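Local coordinates for protein beta-agarase D (Zobellia galactanivorans, PDB 4ASM) that cleaves the beta-1,4 linkages of agarose at random with retention of anomeric configuration, here as the catalytic domain of a secreted family 16 glycoside hydrolase, at residues Asp33-Thr38 against Val84-Gly89; Asn40-Val45 against Trp56-His61; Gly88-Ile93 against Asn350-Trp355. All blocks are in the same frame, centred on the assembly; numbering follows the deposited sequence.

Contact 1. Residues Asp33-Thr38 against Val84-Gly89; sequences DDFNYT and VAVSGG. With CA (calcium ion), chain B.
One water is gripped by three backbone groups across the contact. It accepts from Gly-89 N and donates to Phe-35 O and to Tyr-37 O, so it satisfies all three at once. Beside it lies the calcium site of the GH16 catalytic domain. Gly-89 O binds the calcium ion at 2.4 Å, and the loop Asp-33 to Thr-38 adds two ligands. These are Asp-34 O and Asn-36 OD1, with Asn-36 OD1 2.5 Å from the calcium. Asp-9, Asp-354 and a second water complete the site. Three oxygens of the two segments thus crowd together because they share one cation. Gly-89 turns at a positive phi (91°). A CB at these backbone angles would jam against the carbonyl O of Gly-88, and it would also come close to Asn-36 OD1.

Val-86 is the main apolar partner. Val-86 CG1 lies over one face of the Tyr-37 ring, 3.9 Å from the centroid and 14° off the ring normal, a CH-pi contact. Val-86 CG1 also touches Phe-35 CB at 3.8 Å, the two side chains crossing at about a right angle. Tyr-37 CG sits between its own backbone N and carbonyl carbon (chi1 53°), which folds the ring back to meet Val-86. Residues 84-89 belong to a stretch that probably binds substrate, as inferred by similarity; the loop packs on Val-86 and on the turn that follows the strand. The loop itself is braced by Asp-33. Its OD1 accepts from Phe-35 N, an Asx turn, while Trp-56 NE1 also bonds to OD2. The Tyr-37 hydroxyl donates to the syn lone pair of Asp-33 OD2 at 2.7 Å, with Asp-33 CG lying in the plane of the tyrosine ring at its edge.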
loop_
_atom_site.group_PDB
_atom_site.type_symbol
_atom_site.label_atom_id
_atom_site.label_comp_id
_atom_site.label_asym_id
_atom_site.label_seq_id
_atom_site.Cartn_x
_atom_site.Cartn_y
_atom_site.Cartn_z
ATOM N N ASP A 33 14.003 7.977 -6.349
ATOM C CA ASP A 33 14.981 7.007 -6.807
ATOM C C ASP A 33 14.501 6.353 -8.107
ATOM O O ASP A 33 13.408 5.763 -8.146
ATOM C CB ASP A 33 15.193 5.929 -5.730
ATOM C CG ASP A 33 16.479 5.151 -5.918
ATOM O OD1 ASP A 33 17.059 5.226 -7.038
ATOM O OD2 ASP A 33 16.896 4.472 -4.963
ATOM N N ASP A 34 15.294 6.447 -9.172
ATOM C CA ASP A 34 14.971 5.691 -10.381
ATOM C C ASP A 34 15.739 4.374 -10.556
ATOM O O ASP A 34 15.675 3.751 -11.629
ATOM C CB ASP A 34 14.930 6.552 -11.674
ATOM C CG ASP A 34 16.241 7.238 -11.998
ATOM O OD1 ASP A 34 17.226 7.068 -11.244
ATOM O OD2 ASP A 34 16.252 7.972 -13.028
ATOM N N PHE A 35 16.438 3.942 -9.495
ATOM C CA PHE A 35 16.941 2.562 -9.354
ATOM C C PHE A 35 17.802 2.063 -10.517
ATOM O O PHE A 35 17.668 0.916 -10.933
ATOM C CB PHE A 35 15.769 1.579 -9.153
ATOM C CG PHE A 35 14.984 1.811 -7.880
ATOM C CD1 PHE A 35 15.614 1.689 -6.650
ATOM C CD2 PHE A 35 13.610 2.097 -7.906
ATOM C CE1 PHE A 35 14.912 1.874 -5.463
ATOM C CE2 PHE A 35 12.897 2.275 -6.715
ATOM C CZ PHE A 35 13.542 2.172 -5.503
ATOM N N ASN A 36 18.724 2.899 -10.997
ATOM C CA ASN A 36 19.500 2.523 -12.192
ATOM C C ASN A 36 20.934 2.069 -11.891
ATOM O O ASN A 36 21.717 1.736 -12.798
ATOM C CB ASN A 36 19.396 3.625 -13.241
ATOM C CG ASN A 36 17.975 3.750 -13.792
ATOM O OD1 ASN A 36 17.199 2.771 -13.768
ATOM N ND2 ASN A 36 17.615 4.937 -14.257
ATOM N N TYR A 37 21.212 1.968 -10.604
ATOM C CA TYR A 37 22.500 1.577 -10.071
ATOM C C TYR A 37 22.483 0.101 -9.699
ATOM O O TYR A 37 21.464 -0.591 -9.877
ATOM C CB TYR A 37 22.816 2.457 -8.852
ATOM C CG TYR A 37 21.725 2.481 -7.784
ATOM C CD1 TYR A 37 20.651 3.375 -7.875
ATOM C CD2 TYR A 37 21.776 1.613 -6.700
ATOM C CE1 TYR A 37 19.650 3.388 -6.892
ATOM C CE2 TYR A 37 20.781 1.607 -5.738
ATOM C CZ TYR A 37 19.738 2.509 -5.838
ATOM O OH TYR A 37 18.758 2.502 -4.859
ATOM N N THR A 38 23.611 -0.387 -9.190
ATOM C CA THR A 38 23.719 -1.749 -8.712
ATOM C C THR A 38 23.742 -1.766 -7.194
ATOM O O THR A 38 24.510 -1.035 -6.565
ATOM C CB THR A 38 24.979 -2.454 -9.305
ATOM O OG1 THR A 38 24.820 -2.564 -10.724
ATOM C CG2 THR A 38 25.167 -3.849 -8.706
ATOM N N VAL A 84 16.259 -8.342 -1.466
ATOM C CA VAL A 84 16.207 -6.967 -1.949
ATOM C C VAL A 84 17.462 -6.752 -2.776
ATOM O O VAL A 84 18.555 -7.084 -2.332
ATOM C CB VAL A 84 16.282 -5.964 -0.762
ATOM C CG1 VAL A 84 16.371 -4.532 -1.277
ATOM C CG2 VAL A 84 15.092 -6.139 0.195
ATOM N N ALA A 85 17.293 -6.234 -3.988
ATOM C CA ALA A 85 18.451 -5.848 -4.813
ATOM C C ALA A 85 18.047 -4.710 -5.747
ATOM O O ALA A 85 16.858 -4.448 -5.963
ATOM C CB ALA A 85 18.934 -7.036 -5.624
ATOM N N VAL A 86 19.041 -4.018 -6.297
ATOM C CA VAL A 86 18.771 -3.063 -7.364
ATOM C C VAL A 86 19.667 -3.483 -8.513
ATOM O O VAL A 86 20.872 -3.644 -8.322
ATOM C CB VAL A 86 19.021 -1.593 -6.937
ATOM C CG1 VAL A 86 18.652 -0.607 -8.049
ATOM C CG2 VAL A 86 18.214 -1.291 -5.674
ATOM N N SER A 87 19.065 -3.688 -9.687
ATOM C CA SER A 87 19.808 -4.088 -10.894
ATOM C C SER A 87 18.911 -4.048 -12.106
ATOM O O SER A 87 17.690 -4.176 -11.993
ATOM C CB SER A 87 20.440 -5.484 -10.753
ATOM O OG SER A 87 19.444 -6.463 -10.553
ATOM N N GLY A 88 19.512 -3.817 -13.277
ATOM C CA GLY A 88 18.752 -3.862 -14.533
ATOM C C GLY A 88 17.770 -2.720 -14.667
ATOM O O GLY A 88 16.840 -2.775 -15.477
ATOM N N GLY A 89 17.977 -1.672 -13.873
ATOM C CA GLY A 89 17.111 -0.498 -13.894
ATOM C C GLY A 89 15.945 -0.543 -12.907
ATOM O O GLY A 89 15.147 0.374 -12.863
HETATM CA CA CA B . 14.733 2.615 -13.475
HETATM O O HOH W 1 19.524 -1.018 -11.682
HETATM O O HOH W 2 15.272 1.768 -15.684
#

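Contact 2. Residues Asn40-Val45 against Trp56-His61; sequences NPTNNV and WYNKYH
Asn-58 points ND2 at the carbonyl O of Asn-44, in the loop Asn-40 to Val-45. Asn-58 ND2 lies 2.9 Å from Asn-44 O, and the bond is nearly straight, 166° at the hydrogen. It lies in the carbonyl plane of Asn-44 and only 5° out of the Asn-58 amide plane. Asn-58 CG stands between its own backbone N and carbonyl carbon (chi1 60°), which sets the amide toward Asn-44 O and Val-45 CA. The Thr-42 side chain crosses this amide at about a right angle, with Thr-42 CG2 3.9 Å from Asn-58 ND2. A water accepts from both Asn-58 ND2 and Thr-42 N. The other branch, Asn-58 OD1, lies 3.3 Å from Val-45 CA and accepts from the backbone N of Val-46. With an alanine here, Asn-44 O and Val-46 N would probably lose these partners and the loop would be freer to move.

Val-45 and Lys-59 run obliquely past each other. The lysine chain is extended, and Lys-59 CD passes 4.0 Å from Val-45 CG2 on the way to Asn-70, which takes NZ. Within the loop, Thr-42 OG1 accepts from Asn-44 N at 3.1 Å, an ST turn. Asn-58 O accepts from Gln-81, a substrate-binding residue by similarity. The arrangement is a side-chain amide bridging two backbone groups of a surface loop, beside the probable substrate-binding region of this GH16 domain.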
loop_
_atom_site.group_PDB
_atom_site.type_symbol
_atom_site.label_atom_id
_atom_site.label_comp_id
_atom_site.label_asym_id
_atom_site.label_seq_id
_atom_site.Cartn_x
_atom_site.Cartn_y
_atom_site.Cartn_z
ATOM N N ASN A 40 23.842 -5.158 -4.869
ATOM C CA ASN A 40 23.769 -6.607 -4.791
ATOM C C ASN A 40 23.174 -7.038 -3.454
ATOM O O ASN A 40 23.465 -6.427 -2.421
ATOM C CB ASN A 40 25.133 -7.274 -5.031
ATOM C CG ASN A 40 25.571 -7.200 -6.485
ATOM O OD1 ASN A 40 26.415 -6.374 -6.828
ATOM N ND2 ASN A 40 24.996 -8.050 -7.347
ATOM N N PRO A 41 22.338 -8.088 -3.472
ATOM C CA PRO A 41 21.646 -8.470 -2.257
ATOM C C PRO A 41 22.622 -8.962 -1.196
ATOM O O PRO A 41 23.671 -9.543 -1.527
ATOM C CB PRO A 41 20.736 -9.627 -2.715
ATOM C CG PRO A 41 21.383 -10.158 -3.960
ATOM C CD PRO A 41 21.976 -8.963 -4.607
ATOM N N THR A 42 22.279 -8.732 0.064
ATOM C CA THR A 42 23.116 -9.113 1.201
ATOM C C THR A 42 22.248 -9.467 2.403
ATOM O O THR A 42 21.176 -8.864 2.582
ATOM C CB THR A 42 24.112 -7.969 1.574
ATOM O OG1 THR A 42 24.832 -8.319 2.760
ATOM C CG2 THR A 42 23.371 -6.651 1.816
ATOM N N ASN A 43 22.709 -10.416 3.217
ATOM C CA ASN A 43 22.085 -10.783 4.502
ATOM C C ASN A 43 22.237 -9.684 5.553
ATOM O O ASN A 43 21.533 -9.680 6.554
ATOM C CB ASN A 43 22.729 -12.059 5.093
ATOM C CG ASN A 43 22.333 -13.345 4.366
ATOM O OD1 ASN A 43 21.183 -13.536 3.972
ATOM N ND2 ASN A 43 23.299 -14.257 4.222
ATOM N N ASN A 44 23.198 -8.779 5.356
ATOM C CA ASN A 44 23.425 -7.724 6.328
ATOM C C ASN A 44 22.389 -6.623 6.198
ATOM O O ASN A 44 21.911 -6.351 5.092
ATOM C CB ASN A 44 24.827 -7.140 6.180
ATOM C CG ASN A 44 25.904 -8.190 6.330
ATOM O OD1 ASN A 44 25.821 -9.058 7.200
ATOM N ND2 ASN A 44 26.897 -8.145 5.450
ATOM N N VAL A 45 22.060 -5.995 7.320
ATOM C CA VAL A 45 21.232 -4.785 7.294
ATOM C C VAL A 45 22.120 -3.636 6.858
ATOM O O VAL A 45 23.092 -3.292 7.552
ATOM C CB VAL A 45 20.640 -4.454 8.676
ATOM C CG1 VAL A 45 19.810 -3.162 8.586
ATOM C CG2 VAL A 45 19.812 -5.608 9.176
ATOM N N TRP A 56 17.862 4.165 0.984
ATOM C CA TRP A 56 17.053 3.100 1.555
ATOM C C TRP A 56 17.871 2.263 2.509
ATOM O O TRP A 56 19.110 2.270 2.442
ATOM C CB TRP A 56 16.548 2.137 0.458
ATOM C CG TRP A 56 15.862 2.790 -0.698
ATOM C CD1 TRP A 56 16.447 3.270 -1.822
ATOM C CD2 TRP A 56 14.451 3.019 -0.848
ATOM N NE1 TRP A 56 15.505 3.788 -2.669
ATOM C CE2 TRP A 56 14.267 3.658 -2.094
ATOM C CE3 TRP A 56 13.321 2.728 -0.056
ATOM C CZ2 TRP A 56 12.999 4.039 -2.573
ATOM C CZ3 TRP A 56 12.062 3.107 -0.522
ATOM C CH2 TRP A 56 11.906 3.755 -1.781
ATOM N N TYR A 57 17.192 1.507 3.361
ATOM C CA TYR A 57 17.797 0.326 3.983
ATOM C C TYR A 57 16.918 -0.903 3.760
ATOM O O TYR A 57 15.694 -0.788 3.566
ATOM C CB TYR A 57 18.176 0.529 5.460
ATOM C CG TYR A 57 17.096 1.069 6.359
ATOM C CD1 TYR A 57 16.935 2.438 6.534
ATOM C CD2 TYR A 57 16.246 0.211 7.059
ATOM C CE1 TYR A 57 15.954 2.945 7.384
ATOM C CE2 TYR A 57 15.261 0.709 7.907
ATOM C CZ TYR A 57 15.119 2.072 8.059
ATOM O OH TYR A 57 14.131 2.559 8.901
ATOM N N ASN A 58 17.555 -2.072 3.774
ATOM C CA ASN A 58 16.914 -3.329 3.391
ATOM C C ASN A 58 16.175 -4.014 4.533
ATOM O O ASN A 58 16.213 -5.254 4.668
ATOM C CB ASN A 58 17.919 -4.279 2.702
ATOM C CG ASN A 58 19.106 -4.651 3.598
ATOM O OD1 ASN A 58 19.320 -4.051 4.663
ATOM N ND2 ASN A 58 19.882 -5.651 3.164
ATOM N N LYS A 59 15.454 -3.213 5.322
ATOM C CA LYS A 59 14.705 -3.740 6.443
ATOM C C LYS A 59 13.432 -2.925 6.654
ATOM O O LYS A 59 13.353 -1.785 6.230
ATOM C CB LYS A 59 15.599 -3.727 7.710
ATOM C CG LYS A 59 15.005 -4.383 8.942
ATOM C CD LYS A 59 16.088 -4.453 10.027
ATOM C CE LYS A 59 15.530 -5.027 11.316
ATOM N NZ LYS A 59 16.644 -5.401 12.254
ATOM N N TYR A 60 12.457 -3.548 7.310
ATOM C CA TYR A 60 11.289 -2.836 7.809
ATOM C C TYR A 60 11.726 -1.680 8.711
ATOM O O TYR A 60 12.795 -1.711 9.309
ATOM C CB TYR A 60 10.474 -3.841 8.602
ATOM C CG TYR A 60 9.173 -3.380 9.173
ATOM C CD1 TYR A 60 8.136 -2.922 8.342
ATOM C CD2 TYR A 60 8.932 -3.466 10.537
ATOM C CE1 TYR A 60 6.885 -2.551 8.877
ATOM C CE2 TYR A 60 7.706 -3.081 11.072
ATOM C CZ TYR A 60 6.684 -2.630 10.242
ATOM O OH TYR A 60 5.456 -2.256 10.775
ATOM N N HIS A 61 10.871 -0.670 8.820
ATOM C CA HIS A 61 11.279 0.644 9.335
ATOM C C HIS A 61 11.674 0.677 10.809
ATOM O O HIS A 61 11.089 -0.018 11.647
ATOM C CB HIS A 61 10.180 1.690 9.025
ATOM C CG HIS A 61 8.934 1.566 9.859
ATOM N ND1 HIS A 61 8.116 2.649 10.094
ATOM C CD2 HIS A 61 8.382 0.521 10.524
ATOM C CE1 HIS A 61 7.102 2.269 10.850
ATOM N NE2 HIS A 61 7.237 0.985 11.126
HETATM O O HOH W 3 19.802 -7.052 0.197
#

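Contact 3. Residues Gly88-Ile93 against Asn350-Trp355; sequences GGNLNI and NLLVDW. With CA (calcium ion), chain B.
Asn-90 reaches across to residues 350-355 of strand 350-362 with its side chain. Asn-90 CB lies 3.7 Å from Val-353 O. Asn-90 CG comes next, 4.1 Å from Leu-352 CB. The amide then divides. Asn-90 OD1 lies 3.2 Å from Asp-354 CA and accepts from a water, which also donates weakly to Leu-352 O. Asn-90 ND2 rests near Leu-352 CD1. CG is anti to the carbonyl carbon of Asn-90 (chi1 -60°), which lays the amide beside the partner strand.

The strands themselves are antiparallel. Leu-91 with Val-353 and Ile-93 with Leu-351 are hydrogen-bonded pairs, each with two backbone bonds. Asn-92 with Leu-352 between them is a non-hydrogen-bonded pair. Leu-91 and Val-353 run alongside each other, with Leu-91 CB 4.1 Å from Val-353 CB. Together with Ile-93 and Leu-351 they make the buried face, which packs on Ile-323 of strand 320-326 and Val-139 of strand 133-140.

The opposite face carries Asn-92 and Leu-352, again alongside. Leu-352 CD2 comes 3.3 Å from Asn-92 OD1. Asn-92 OD1 accepts from Asn-350 ND2 at 2.9 Å. The donor is tilted 29° from the carbonyl plane, and the two amide planes are 39° apart.

At the other end the calcium joins the strands. Asp-354 binds it with both OD1 and its backbone O, and Gly-89 adds its own O. The second carboxylate oxygen, OD2, forms a salt bridge with Arg-138. Arg-138 on the neighbouring strand is matched by two residues, Asp-354 and Trp-355, which makes a classic beta bulge. The whole is an antiparallel strand pair of the GH16 beta-sandwich (jelly roll), with the calcium bound where strand 90-96 starts and beside the bulge in strand 350-362.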
loop_
_atom_site.group_PDB
_atom_site.type_symbol
_atom_site.label_atom_id
_atom_site.label_comp_id
_atom_site.label_asym_id
_atom_site.label_seq_id
_atom_site.Cartn_x
_atom_site.Cartn_y
_atom_site.Cartn_z
ATOM N N GLY A 88 19.512 -3.817 -13.277
ATOM C CA GLY A 88 18.752 -3.862 -14.533
ATOM C C GLY A 88 17.770 -2.720 -14.667
ATOM O O GLY A 88 16.840 -2.775 -15.477
ATOM N N GLY A 89 17.977 -1.672 -13.873
ATOM C CA GLY A 89 17.111 -0.498 -13.894
ATOM C C GLY A 89 15.945 -0.543 -12.907
ATOM O O GLY A 89 15.147 0.374 -12.863
ATOM N N ASN A 90 15.865 -1.609 -12.123
ATOM C CA ASN A 90 14.735 -1.785 -11.203
ATOM C C ASN A 90 15.189 -2.118 -9.799
ATOM O O ASN A 90 16.171 -2.849 -9.612
ATOM C CB ASN A 90 13.844 -2.964 -11.639
ATOM C CG ASN A 90 13.239 -2.793 -13.015
ATOM O OD1 ASN A 90 12.425 -1.896 -13.249
ATOM N ND2 ASN A 90 13.609 -3.693 -13.937
ATOM N N LEU A 91 14.422 -1.648 -8.812
ATOM C CA LEU A 91 14.405 -2.312 -7.517
ATOM C C LEU A 91 13.769 -3.702 -7.703
ATOM O O LEU A 91 12.711 -3.818 -8.340
ATOM C CB LEU A 91 13.571 -1.485 -6.532
ATOM C CG LEU A 91 13.255 -2.094 -5.167
ATOM C CD1 LEU A 91 14.508 -2.225 -4.262
ATOM C CD2 LEU A 91 12.142 -1.308 -4.476
ATOM N N ASN A 92 14.404 -4.727 -7.141
ATOM C CA ASN A 92 13.889 -6.089 -7.151
ATOM C C ASN A 92 13.589 -6.458 -5.703
ATOM O O ASN A 92 14.470 -6.364 -4.848
ATOM C CB ASN A 92 14.957 -7.082 -7.660
ATOM C CG ASN A 92 15.211 -7.003 -9.177
ATOM O OD1 ASN A 92 15.056 -8.004 -9.873
ATOM N ND2 ASN A 92 15.636 -5.843 -9.674
ATOM N N ILE A 93 12.345 -6.853 -5.420
ATOM C CA ILE A 93 11.991 -7.388 -4.098
ATOM C C ILE A 93 11.224 -8.666 -4.352
ATOM O O ILE A 93 10.189 -8.640 -5.011
ATOM C CB ILE A 93 11.148 -6.381 -3.279
ATOM C CG1 ILE A 93 12.041 -5.228 -2.839
ATOM C CG2 ILE A 93 10.570 -7.046 -2.013
ATOM C CD1 ILE A 93 11.325 -4.144 -2.029
ATOM N N ASN A 350 8.783 -11.835 -8.182
ATOM C CA ASN A 350 9.759 -10.765 -8.035
ATOM C C ASN A 350 9.141 -9.443 -8.445
ATOM O O ASN A 350 8.878 -9.194 -9.618
ATOM C CB ASN A 350 10.997 -11.067 -8.882
ATOM C CG ASN A 350 12.114 -10.079 -8.671
ATOM O OD1 ASN A 350 12.188 -9.395 -7.656
ATOM N ND2 ASN A 350 13.023 -10.014 -9.640
ATOM N N LEU A 351 8.913 -8.592 -7.450
ATOM C CA LEU A 351 8.347 -7.268 -7.673
ATOM C C LEU A 351 9.418 -6.357 -8.264
ATOM O O LEU A 351 10.497 -6.271 -7.711
ATOM C CB LEU A 351 7.848 -6.721 -6.328
ATOM C CG LEU A 351 7.197 -5.342 -6.362
ATOM C CD1 LEU A 351 5.849 -5.362 -7.048
ATOM C CD2 LEU A 351 7.045 -4.818 -4.938
ATOM N N LEU A 352 9.107 -5.668 -9.369
ATOM C CA LEU A 352 10.081 -4.769 -10.022
ATOM C C LEU A 352 9.585 -3.346 -9.978
ATOM O O LEU A 352 8.521 -3.046 -10.526
ATOM C CB LEU A 352 10.288 -5.169 -11.494
ATOM C CG LEU A 352 10.867 -6.556 -11.765
ATOM C CD1 LEU A 352 11.020 -6.757 -13.259
ATOM C CD2 LEU A 352 12.197 -6.785 -11.059
ATOM N N VAL A 353 10.341 -2.459 -9.326
ATOM C CA VAL A 353 10.001 -1.042 -9.327
ATOM C C VAL A 353 11.039 -0.288 -10.167
ATOM O O VAL A 353 12.223 -0.203 -9.832
ATOM C CB VAL A 353 9.896 -0.440 -7.904
ATOM C CG1 VAL A 353 9.472 1.026 -7.968
ATOM C CG2 VAL A 353 8.908 -1.262 -7.022
ATOM N N ASP A 354 10.573 0.248 -11.282
ATOM C CA ASP A 354 11.431 1.006 -12.183
ATOM C C ASP A 354 11.878 2.312 -11.539
ATOM O O ASP A 354 13.048 2.709 -11.653
ATOM C CB ASP A 354 10.636 1.252 -13.465
ATOM C CG ASP A 354 11.439 1.931 -14.574
ATOM O OD1 ASP A 354 12.692 2.024 -14.499
ATOM O OD2 ASP A 354 10.793 2.365 -15.543
ATOM N N TRP A 355 10.948 2.975 -10.859
ATOM C CA TRP A 355 11.240 4.235 -10.197
ATOM C C TRP A 355 10.156 4.599 -9.205
ATOM O O TRP A 355 9.021 4.139 -9.309
ATOM C CB TRP A 355 11.436 5.371 -11.203
ATOM C CG TRP A 355 10.375 5.603 -12.261
ATOM C CD1 TRP A 355 10.489 5.277 -13.584
ATOM C CD2 TRP A 355 9.114 6.309 -12.133
ATOM N NE1 TRP A 355 9.378 5.697 -14.277
ATOM C CE2 TRP A 355 8.519 6.325 -13.416
ATOM C CE3 TRP A 355 8.415 6.885 -11.058
ATOM C CZ2 TRP A 355 7.269 6.917 -13.663
ATOM C CZ3 TRP A 355 7.167 7.472 -11.303
ATOM C CH2 TRP A 355 6.613 7.491 -12.606
HETATM CA CA CA B . 14.733 2.615 -13.475
HETATM O O HOH W 4 9.433 -2.189 -13.447
HETATM O O HOH W 2 15.272 1.768 -15.684
#

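Overall arrangement
From the N terminus, the chain leaves strand 24-27 and enters the loop that holds residues 33-38 and 40-45. Contact 2 closes first, joining that loop to residues 56-61, with strand 47-48 in between along the chain. It is nested inside the larger loop that contact 1 closes when strand 84-87 arrives. The turn at Gly-88 and Gly-89 belongs to contacts 1 and 3 alike. Contact 3 opens at that turn and closes far later, when strand 350-362 pairs with strand 90-96, so the loop before strand 47-48, the 84-96 hairpin and the C-terminal strand meet round the calcium. Contact 2 touches contact 1 through Trp-56 and Pro-41 but does not touch contact 3.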